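Local atomic coordinates of putative non-ribosomal peptide synthetase (Actinomadura parvosata subsp. kistnae, PDB entry 6M7L), a protein that probably takes part in ribosome-independent peptide assembly through a condensation-type domain related to the CoA-dependent acyltransferases. Residues P23-Q28 with L192-L197; G70-L75 with P310-F315; A152-S157 with L299-E304. All coordinates share one frame; numbering follows the deposited sequence.

From the N terminus, segments 23-28, 70-75 and 152-157 come first and their partners follow later. Interaction 1 closes at 192-197, a loop of more than 160 residues that brings the start of helix 26-34 against the C-terminal part of helix 187-196. Interaction 3 closes next, when 299-304 leaves strand 292-299 and meets the start of helix 155-172. Interaction 2 closes last, when 310-315, further along the same connection, meets 70-75, the turn after helix 58-71. Interaction 3 is therefore nested inside interaction 2, and interaction 1 crosses both. Interactions 2 and 3 share the loop between strands 292-299 and 317-324 and touch directly, while Pro314 of interaction 2 packs against Arg27 and Gln28 of interaction 1.

Interaction 1 (P23-Q28 with L192-L197); sequences PVTARQ and LWEREL
Pro23 and Glu194 bury the most surface, one through its ring and the other through its carboxylate. The Pro23 ring lies over one face of the Arg195 guanidinium, its CG 3.5 Å from Arg195 NH2, and crosses the arginine chain at about a right angle. Arg195 reaches the ring by bending at chi3 (64°). Leu192 CD2 meets Pro23 CD at 3.6 Å, so the compact, rigid proline is touched by a methyl group and a flat cation. Glu194, with CG anti to the backbone N (chi1 179°) and an extended chain, reaches the first turn of helix 26-34. There Ala26 N donates to Glu194 OE2 over 3.0 Å, meeting the oxygen from above the carboxylate plane, while OE1 lies against Thr25 CB and CG2. A carboxylate suits a helix N terminus, with which its negative charge probably interacts favourably. Thr25 is the N-cap and forms a capping box with Gln28: Gln28 N donates to Thr25 OG1 (3.1 Å) and Thr25 N to Gln28 OE1 (3.0 Å). At this surface contact the C-terminal part of helix 187-196 packs against the start of helix 26-34, with Pro352 touching Ala26 and Glu194, and helix 353-360 packing on Ala26.

Interaction 2 (G70-L75 with P310-F315); sequences GRHEIL and PMVGPF
Val312 is the bump of this contact, set into a hollow formed by His72, Ile74 and Leu75. Val312 CG2 sits almost centrally above one face of the His72 imidazole, 3.6 Å from the ring centroid and only 10° off the ring normal, a clear CH-pi contact. The other methyl, Val312 CG1, turns to Leu75 CD2 at 4.0 Å and lies 4.3 Å from Ile74 CG2. With CG1 anti to the backbone N (chi1 177°), a branched valine can fill both parts of the hollow at once. The histidine ring is also met at its edge, close to its plane, where His72 CE1 approaches Pro310 O (3.4 Å) and Met311 CA. NE2 of the same ring is hydrogen-bonded to Asp164, which also pairs with Arg71 and so helps fix the imidazole. Further along, Ile74 points its CD1 end-on at CD of the Pro314 ring, 3.5 Å away, passing near Gly313 CA. Gly313 carries no side chain, and the Phe315 ring lies with one face across its carbonyl carbon; Pro314, between them, centres an inverse gamma turn. The buried contact joins the turn after helix 58-71 to the connection between strands 292-299 and 317-324. Helix 155-172 packs on His72 and Val312 through Val160, while Phe187 of helix 187-196 touches Ile74 and Pro314.

Interaction 3 (A152-S157 with L299-E304); sequences AADEES and LPRDEE
Asp154 and Arg301 form the salt bridge that links the start of helix 155-172 to the loop after strand 292-299. Arg301 NH2 donates to Asp154 OD1 over 3.0 Å, using the syn lone pair of that oxygen, and OD1 lies in the guanidinium plane; a second, weak bond runs from NH2 to Asp154 OD2 at 3.4 Å. The flat groups are turned 33° apart. Asp154 OD1 accepts from three donors of these two segments. Ser157 OG donates to Asp154 OD1 at 2.6 Å from above the carboxylate plane, and Ser157 N reaches the same OD1 at 2.8 Å, nearly along its C-O axis, the N-cap bond of helix 155-172. A short acidic side chain suits this place, since it can cap a helix and hold a cation together. Ser157 OG in turn accepts from Gly313 N, while Asp154 OD2 accepts a weak bond from Phe315 N. Arg301, bent at chi3 (61°), leads its NH1 to the carbonyls of Leu308 and Met311, so its long chain ties salt bridge and loop backbone together. Glu156 borders this network: its CB lies 3.7 Å from Arg301 NH2, and its carboxylate lies beside that of Asp154 without bonding to it; OE2 rests on Pro300 CB and forms a salt bridge with Arg298. Asp154 occupies the place of the aspartate in the HHxxxDG motif of condensation domains, which is not intact here (HRIAADE); such an aspartate-arginine pair probably has a structural role. The contact lies where strand 141-149 passes into helix 155-172 and the loop from strand 292-299 to strand 317-324 begins.

Interaction 1 (P23-Q28 with L192-L197)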
loop_
_atom_site.group_PDB
_atom_site.type_symbol
_atom_site.label_atom_id
_atom_site.label_comp_id
_atom_site.label_asym_id
_atom_site.label_seq_id
_atom_site.Cartn_x
_atom_site.Cartn_y
_atom_site.Cartn_z
ATOM N N PRO A 23 -10.907 3.633 -31.160
ATOM C CA PRO A 23 -9.485 3.496 -31.487
ATOM C C PRO A 23 -8.702 2.837 -30.364
ATOM O O PRO A 23 -9.111 2.823 -29.199
ATOM C CB PRO A 23 -9.032 4.945 -31.692
ATOM C CG PRO A 23 -9.941 5.730 -30.813
ATOM C CD PRO A 23 -11.276 5.031 -30.880
ATOM N N VAL A 24 -7.554 2.286 -30.735
ATOM C CA VAL A 24 -6.595 1.782 -29.777
ATOM C C VAL A 24 -5.503 2.829 -29.600
ATOM O O VAL A 24 -5.483 3.856 -30.272
ATOM C CB VAL A 24 -6.007 0.416 -30.208
ATOM C CG1 VAL A 24 -7.122 -0.559 -30.546
ATOM C CG2 VAL A 24 -5.049 0.587 -31.382
ATOM N N THR A 25 -4.585 2.575 -28.673
ATOM C CA THR A 25 -3.481 3.483 -28.411
ATOM C C THR A 25 -2.228 3.020 -29.143
ATOM O O THR A 25 -2.161 1.916 -29.689
ATOM C CB THR A 25 -3.215 3.585 -26.908
ATOM O OG1 THR A 25 -2.752 2.324 -26.411
ATOM C CG2 THR A 25 -4.483 3.982 -26.169
ATOM N N ALA A 26 -1.223 3.898 -29.155
ATOM C CA ALA A 26 0.050 3.559 -29.782
ATOM C C ALA A 26 0.669 2.328 -29.133
ATOM O O ALA A 26 1.171 1.435 -29.828
ATOM C CB ALA A 26 1.008 4.748 -29.703
ATOM N N ARG A 27 0.635 2.258 -27.801
ATOM C CA ARG A 27 1.149 1.078 -27.114
ATOM C C ARG A 27 0.313 -0.153 -27.436
ATOM O O ARG A 27 0.861 -1.228 -27.701
ATOM C CB ARG A 27 1.192 1.317 -25.607
ATOM C CG ARG A 27 1.478 0.054 -24.821
ATOM C CD ARG A 27 2.065 0.348 -23.460
ATOM N NE ARG A 27 2.786 -0.815 -22.959
ATOM C CZ ARG A 27 4.059 -1.072 -23.235
ATOM N NH1 ARG A 27 4.643 -2.158 -22.746
ATOM N NH2 ARG A 27 4.749 -0.239 -24.003
ATOM N N GLN A 28 -1.015 -0.016 -27.417
ATOM C CA GLN A 28 -1.875 -1.133 -27.794
ATOM C C GLN A 28 -1.602 -1.577 -29.224
ATOM O O GLN A 28 -1.603 -2.780 -29.521
ATOM C CB GLN A 28 -3.342 -0.744 -27.637
ATOM C CG GLN A 28 -3.813 -0.650 -26.207
ATOM C CD GLN A 28 -5.284 -0.321 -26.120
ATOM O OE1 GLN A 28 -5.763 0.604 -26.779
ATOM N NE2 GLN A 28 -6.014 -1.082 -25.312
ATOM N N LEU A 192 -9.318 7.626 -26.663
ATOM C CA LEU A 192 -9.780 8.801 -27.394
ATOM C C LEU A 192 -8.944 10.026 -27.050
ATOM O O LEU A 192 -8.611 10.826 -27.933
ATOM C CB LEU A 192 -11.257 9.058 -27.093
ATOM C CG LEU A 192 -12.234 7.917 -27.378
ATOM C CD1 LEU A 192 -13.570 8.182 -26.704
ATOM C CD2 LEU A 192 -12.420 7.735 -28.870
ATOM N N TRP A 193 -8.601 10.196 -25.768
ATOM C CA TRP A 193 -7.743 11.306 -25.369
ATOM C C TRP A 193 -6.394 11.239 -26.071
ATOM O O TRP A 193 -5.820 12.273 -26.431
ATOM C CB TRP A 193 -7.556 11.310 -23.851
ATOM C CG TRP A 193 -6.527 12.298 -23.367
ATOM C CD1 TRP A 193 -6.735 13.609 -23.047
ATOM C CD2 TRP A 193 -5.132 12.048 -23.144
ATOM N NE1 TRP A 193 -5.558 14.191 -22.641
ATOM C CE2 TRP A 193 -4.558 13.255 -22.691
ATOM C CE3 TRP A 193 -4.312 10.923 -23.285
ATOM C CZ2 TRP A 193 -3.203 13.368 -22.378
ATOM C CZ3 TRP A 193 -2.967 11.037 -22.973
ATOM C CH2 TRP A 193 -2.427 12.251 -22.525
ATOM N N GLU A 194 -5.869 10.029 -26.273
ATOM C CA GLU A 194 -4.625 9.899 -27.022
ATOM C C GLU A 194 -4.841 10.192 -28.500
ATOM O O GLU A 194 -3.998 10.827 -29.136
ATOM C CB GLU A 194 -4.026 8.506 -26.834
ATOM C CG GLU A 194 -2.727 8.301 -27.605
ATOM C CD GLU A 194 -1.988 7.044 -27.198
ATOM O OE1 GLU A 194 -2.288 6.502 -26.113
ATOM O OE2 GLU A 194 -1.105 6.598 -27.961
ATOM N N ARG A 195 -5.963 9.743 -29.067
ATOM C CA ARG A 195 -6.230 10.054 -30.467
ATOM C C ARG A 195 -6.423 11.548 -30.677
ATOM O O ARG A 195 -6.167 12.059 -31.774
ATOM C CB ARG A 195 -7.452 9.280 -30.968
ATOM C CG ARG A 195 -7.589 9.264 -32.489
ATOM C CD ARG A 195 -8.847 8.537 -32.935
ATOM N NE ARG A 195 -10.057 9.223 -32.490
ATOM C CZ ARG A 195 -11.291 8.774 -32.697
ATOM N NH1 ARG A 195 -12.332 9.466 -32.255
ATOM N NH2 ARG A 195 -11.483 7.632 -33.344
ATOM N N GLU A 196 -6.850 12.268 -29.638
ATOM C CA GLU A 196 -7.094 13.699 -29.746
ATOM C C GLU A 196 -5.789 14.482 -29.664
ATOM O O GLU A 196 -5.208 14.833 -30.696
ATOM C CB GLU A 196 -8.061 14.161 -28.655
ATOM C CG GLU A 196 -8.967 15.307 -29.068
ATOM C CD GLU A 196 -10.030 14.879 -30.066
ATOM O OE1 GLU A 196 -9.790 14.983 -31.289
ATOM O OE2 GLU A 196 -11.109 14.429 -29.622
ATOM N N LEU A 197 -5.316 14.755 -28.447
ATOM C CA LEU A 197 -4.090 15.527 -28.270
ATOM C C LEU A 197 -2.896 14.733 -28.787
ATOM O O LEU A 197 -2.076 14.231 -28.009
ATOM C CB LEU A 197 -3.903 15.925 -26.803
ATOM C CG LEU A 197 -4.990 16.846 -26.226
ATOM C CD1 LEU A 197 -4.510 17.554 -24.962
ATOM C CD2 LEU A 197 -5.472 17.856 -27.261
#

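Interaction 2 (G70-L75 with P310-F315)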
loop_
_atom_site.group_PDB
_atom_site.type_symbol
_atom_site.label_atom_id
_atom_site.label_comp_id
_atom_site.label_asym_id
_atom_site.label_seq_id
_atom_site.Cartn_x
_atom_site.Cartn_y
_atom_site.Cartn_z
ATOM N N GLY A 70 -16.133 -6.659 -15.278
ATOM C CA GLY A 70 -17.189 -5.670 -15.393
ATOM C C GLY A 70 -16.755 -4.291 -14.943
ATOM O O GLY A 70 -17.229 -3.282 -15.473
ATOM N N ARG A 71 -15.842 -4.225 -13.974
ATOM C CA ARG A 71 -15.391 -2.938 -13.457
ATOM C C ARG A 71 -14.469 -2.232 -14.443
ATOM O O ARG A 71 -14.524 -1.005 -14.585
ATOM C CB ARG A 71 -14.695 -3.143 -12.110
ATOM C CG ARG A 71 -13.997 -1.919 -11.549
ATOM C CD ARG A 71 -13.511 -2.202 -10.135
ATOM N NE ARG A 71 -12.724 -1.106 -9.580
ATOM C CZ ARG A 71 -13.242 -0.060 -8.945
ATOM N NH1 ARG A 71 -12.446 0.889 -8.472
ATOM N NH2 ARG A 71 -14.555 0.046 -8.796
ATOM N N HIS A 72 -13.614 -2.987 -15.133
ATOM C CA HIS A 72 -12.668 -2.440 -16.100
ATOM C C HIS A 72 -13.072 -2.918 -17.488
ATOM O O HIS A 72 -12.890 -4.094 -17.818
ATOM C CB HIS A 72 -11.238 -2.868 -15.776
ATOM C CG HIS A 72 -10.795 -2.508 -14.392
ATOM N ND1 HIS A 72 -10.134 -1.334 -14.104
ATOM C CD2 HIS A 72 -10.913 -3.173 -13.218
ATOM C CE1 HIS A 72 -9.866 -1.289 -12.810
ATOM N NE2 HIS A 72 -10.328 -2.392 -12.250
ATOM N N GLU A 73 -13.613 -2.004 -18.300
ATOM C CA GLU A 73 -14.019 -2.363 -19.656
ATOM C C GLU A 73 -12.873 -2.978 -20.447
ATOM O O GLU A 73 -13.098 -3.878 -21.264
ATOM C CB GLU A 73 -14.555 -1.134 -20.390
ATOM C CG GLU A 73 -15.910 -0.649 -19.908
ATOM C CD GLU A 73 -16.313 0.671 -20.539
ATOM O OE1 GLU A 73 -15.420 1.400 -21.023
ATOM O OE2 GLU A 73 -17.524 0.977 -20.553
ATOM N N ILE A 74 -11.642 -2.517 -20.212
ATOM C CA ILE A 74 -10.512 -2.984 -21.008
ATOM C C ILE A 74 -10.276 -4.476 -20.809
ATOM O O ILE A 74 -9.783 -5.159 -21.715
ATOM C CB ILE A 74 -9.255 -2.156 -20.678
ATOM C CG1 ILE A 74 -8.123 -2.503 -21.643
ATOM C CG2 ILE A 74 -8.826 -2.367 -19.229
ATOM C CD1 ILE A 74 -6.983 -1.544 -21.574
ATOM N N LEU A 75 -10.635 -5.014 -19.641
ATOM C CA LEU A 75 -10.469 -6.445 -19.417
ATOM C C LEU A 75 -11.505 -7.271 -20.168
ATOM O O LEU A 75 -11.283 -8.466 -20.388
ATOM C CB LEU A 75 -10.525 -6.758 -17.922
ATOM C CG LEU A 75 -9.345 -6.238 -17.098
ATOM C CD1 LEU A 75 -9.431 -6.747 -15.670
ATOM C CD2 LEU A 75 -8.024 -6.636 -17.734
ATOM N N PRO A 310 -6.899 4.209 -10.005
ATOM C CA PRO A 310 -7.540 2.928 -9.671
ATOM C C PRO A 310 -7.897 2.036 -10.852
ATOM O O PRO A 310 -8.641 1.071 -10.654
ATOM C CB PRO A 310 -8.819 3.394 -8.966
ATOM C CG PRO A 310 -9.208 4.594 -9.753
ATOM C CD PRO A 310 -7.913 5.273 -10.155
ATOM N N MET A 311 -7.405 2.303 -12.059
ATOM C CA MET A 311 -7.877 1.598 -13.241
ATOM C C MET A 311 -6.766 0.784 -13.896
ATOM O O MET A 311 -5.583 1.133 -13.825
ATOM C CB MET A 311 -8.481 2.572 -14.262
ATOM C CG MET A 311 -7.566 3.705 -14.677
ATOM S SD MET A 311 -8.403 4.859 -15.783
ATOM C CE MET A 311 -9.049 3.727 -17.010
ATOM N N VAL A 312 -7.175 -0.314 -14.532
ATOM C CA VAL A 312 -6.276 -1.173 -15.291
ATOM C C VAL A 312 -6.081 -0.582 -16.680
ATOM O O VAL A 312 -7.024 -0.059 -17.285
ATOM C CB VAL A 312 -6.845 -2.603 -15.365
ATOM C CG1 VAL A 312 -5.965 -3.498 -16.225
ATOM C CG2 VAL A 312 -7.007 -3.187 -13.970
ATOM N N GLY A 313 -4.854 -0.652 -17.191
ATOM C CA GLY A 313 -4.564 -0.173 -18.520
ATOM C C GLY A 313 -3.093 -0.256 -18.874
ATOM O O GLY A 313 -2.223 -0.336 -18.003
ATOM N N PRO A 314 -2.787 -0.253 -20.173
ATOM C CA PRO A 314 -1.381 -0.183 -20.615
ATOM C C PRO A 314 -0.849 1.242 -20.548
ATOM O O PRO A 314 -0.619 1.917 -21.557
ATOM C CB PRO A 314 -1.462 -0.722 -22.046
ATOM C CG PRO A 314 -2.812 -0.304 -22.509
ATOM C CD PRO A 314 -3.711 -0.422 -21.308
ATOM N N PHE A 315 -0.652 1.728 -19.324
ATOM C CA PHE A 315 -0.206 3.096 -19.102
ATOM C C PHE A 315 1.310 3.228 -19.046
ATOM O O PHE A 315 1.808 4.337 -18.825
ATOM C CB PHE A 315 -0.805 3.648 -17.806
ATOM C CG PHE A 315 -2.306 3.624 -17.762
ATOM C CD1 PHE A 315 -3.054 4.392 -18.639
ATOM C CD2 PHE A 315 -2.968 2.851 -16.822
ATOM C CE1 PHE A 315 -4.436 4.373 -18.592
ATOM C CE2 PHE A 315 -4.349 2.831 -16.767
ATOM C CZ PHE A 315 -5.084 3.593 -17.654
#

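Interaction 3 (A152-S157 with L299-E304)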
loop_
_atom_site.group_PDB
_atom_site.type_symbol
_atom_site.label_atom_id
_atom_site.label_comp_id
_atom_site.label_asym_id
_atom_site.label_seq_id
_atom_site.Cartn_x
_atom_site.Cartn_y
_atom_site.Cartn_z
ATOM N N ALA A 152 -3.613 -4.618 -22.325
ATOM C CA ALA A 152 -4.671 -4.222 -21.414
ATOM C C ALA A 152 -4.193 -3.875 -20.016
ATOM O O ALA A 152 -4.932 -3.210 -19.285
ATOM C CB ALA A 152 -5.722 -5.334 -21.297
ATOM N N ALA A 153 -2.994 -4.296 -19.625
ATOM C CA ALA A 153 -2.547 -4.145 -18.249
ATOM C C ALA A 153 -1.049 -3.888 -18.228
ATOM O O ALA A 153 -0.291 -4.572 -18.923
ATOM C CB ALA A 153 -2.887 -5.395 -17.429
ATOM N N ASP A 154 -0.627 -2.905 -17.437
ATOM C CA ASP A 154 0.784 -2.619 -17.249
ATOM C C ASP A 154 1.254 -3.239 -15.932
ATOM O O ASP A 154 0.544 -4.036 -15.308
ATOM C CB ASP A 154 1.038 -1.108 -17.311
ATOM C CG ASP A 154 0.285 -0.330 -16.241
ATOM O OD1 ASP A 154 -0.466 -0.942 -15.451
ATOM O OD2 ASP A 154 0.446 0.910 -16.190
ATOM N N GLU A 155 2.466 -2.881 -15.502
ATOM C CA GLU A 155 2.992 -3.418 -14.250
ATOM C C GLU A 155 2.120 -2.999 -13.072
ATOM O O GLU A 155 1.745 -3.828 -12.233
ATOM C CB GLU A 155 4.436 -2.958 -14.044
ATOM C CG GLU A 155 5.262 -3.877 -13.148
ATOM C CD GLU A 155 6.488 -3.191 -12.564
ATOM O OE1 GLU A 155 6.333 -2.417 -11.595
ATOM O OE2 GLU A 155 7.605 -3.422 -13.076
ATOM N N GLU A 156 1.773 -1.711 -13.003
ATOM C CA GLU A 156 0.953 -1.202 -11.910
ATOM C C GLU A 156 -0.451 -1.789 -11.912
ATOM O O GLU A 156 -1.095 -1.822 -10.859
ATOM C CB GLU A 156 0.869 0.324 -11.976
ATOM C CG GLU A 156 2.183 1.045 -11.701
ATOM C CD GLU A 156 3.185 0.884 -12.824
ATOM O OE1 GLU A 156 2.755 0.816 -13.995
ATOM O OE2 GLU A 156 4.397 0.805 -12.538
ATOM N N SER A 157 -0.943 -2.247 -13.068
ATOM C CA SER A 157 -2.280 -2.821 -13.131
ATOM C C SER A 157 -2.386 -4.135 -12.374
ATOM O O SER A 157 -3.491 -4.513 -11.971
ATOM C CB SER A 157 -2.701 -3.033 -14.587
ATOM O OG SER A 157 -2.942 -1.796 -15.241
ATOM N N LEU A 299 8.606 4.586 -17.388
ATOM C CA LEU A 299 7.892 5.368 -16.395
ATOM C C LEU A 299 6.493 4.802 -16.203
ATOM O O LEU A 299 5.883 4.317 -17.163
ATOM C CB LEU A 299 7.799 6.832 -16.822
ATOM C CG LEU A 299 9.133 7.545 -17.055
ATOM C CD1 LEU A 299 8.910 8.913 -17.679
ATOM C CD2 LEU A 299 9.909 7.671 -15.754
ATOM N N PRO A 300 5.954 4.827 -14.990
ATOM C CA PRO A 300 4.588 4.325 -14.789
ATOM C C PRO A 300 3.549 5.290 -15.334
ATOM O O PRO A 300 3.888 6.229 -16.063
ATOM C CB PRO A 300 4.489 4.182 -13.266
ATOM C CG PRO A 300 5.434 5.213 -12.745
ATOM C CD PRO A 300 6.571 5.280 -13.731
ATOM N N ARG A 301 2.282 5.066 -14.994
ATOM C CA ARG A 301 1.227 5.972 -15.426
ATOM C C ARG A 301 1.485 7.377 -14.896
ATOM O O ARG A 301 2.155 7.568 -13.878
ATOM C CB ARG A 301 -0.135 5.476 -14.944
ATOM C CG ARG A 301 -0.279 5.400 -13.438
ATOM C CD ARG A 301 -1.488 4.565 -13.067
ATOM N NE ARG A 301 -1.356 3.196 -13.559
ATOM C CZ ARG A 301 -2.332 2.293 -13.535
ATOM N NH1 ARG A 301 -3.524 2.611 -13.047
ATOM N NH2 ARG A 301 -2.115 1.072 -14.004
ATOM N N ASP A 302 0.957 8.368 -15.613
ATOM C CA ASP A 302 1.077 9.754 -15.182
ATOM C C ASP A 302 0.480 9.906 -13.790
ATOM O O ASP A 302 -0.736 9.783 -13.614
ATOM C CB ASP A 302 0.385 10.694 -16.174
ATOM C CG ASP A 302 0.787 12.148 -15.982
ATOM O OD1 ASP A 302 1.185 12.524 -14.859
ATOM O OD2 ASP A 302 0.705 12.920 -16.963
ATOM N N GLU A 303 1.332 10.150 -12.793
ATOM C CA GLU A 303 0.846 10.288 -11.427
ATOM C C GLU A 303 0.045 11.568 -11.225
ATOM O O GLU A 303 -0.718 11.657 -10.258
ATOM C CB GLU A 303 2.015 10.238 -10.440
ATOM C CG GLU A 303 3.064 11.316 -10.656
ATOM C CD GLU A 303 4.091 11.361 -9.539
ATOM O OE1 GLU A 303 4.393 10.295 -8.962
ATOM O OE2 GLU A 303 4.589 12.466 -9.232
ATOM N N GLU A 304 0.196 12.557 -12.111
ATOM C CA GLU A 304 -0.629 13.758 -12.023
ATOM C C GLU A 304 -2.087 13.445 -12.339
ATOM O O GLU A 304 -2.987 13.783 -11.560
ATOM C CB GLU A 304 -0.097 14.843 -12.962
ATOM C CG GLU A 304 1.052 15.662 -12.394
ATOM C CD GLU A 304 1.317 16.923 -13.198
ATOM O OE1 GLU A 304 0.515 17.230 -14.104
ATOM O OE2 GLU A 304 2.327 17.606 -12.925
#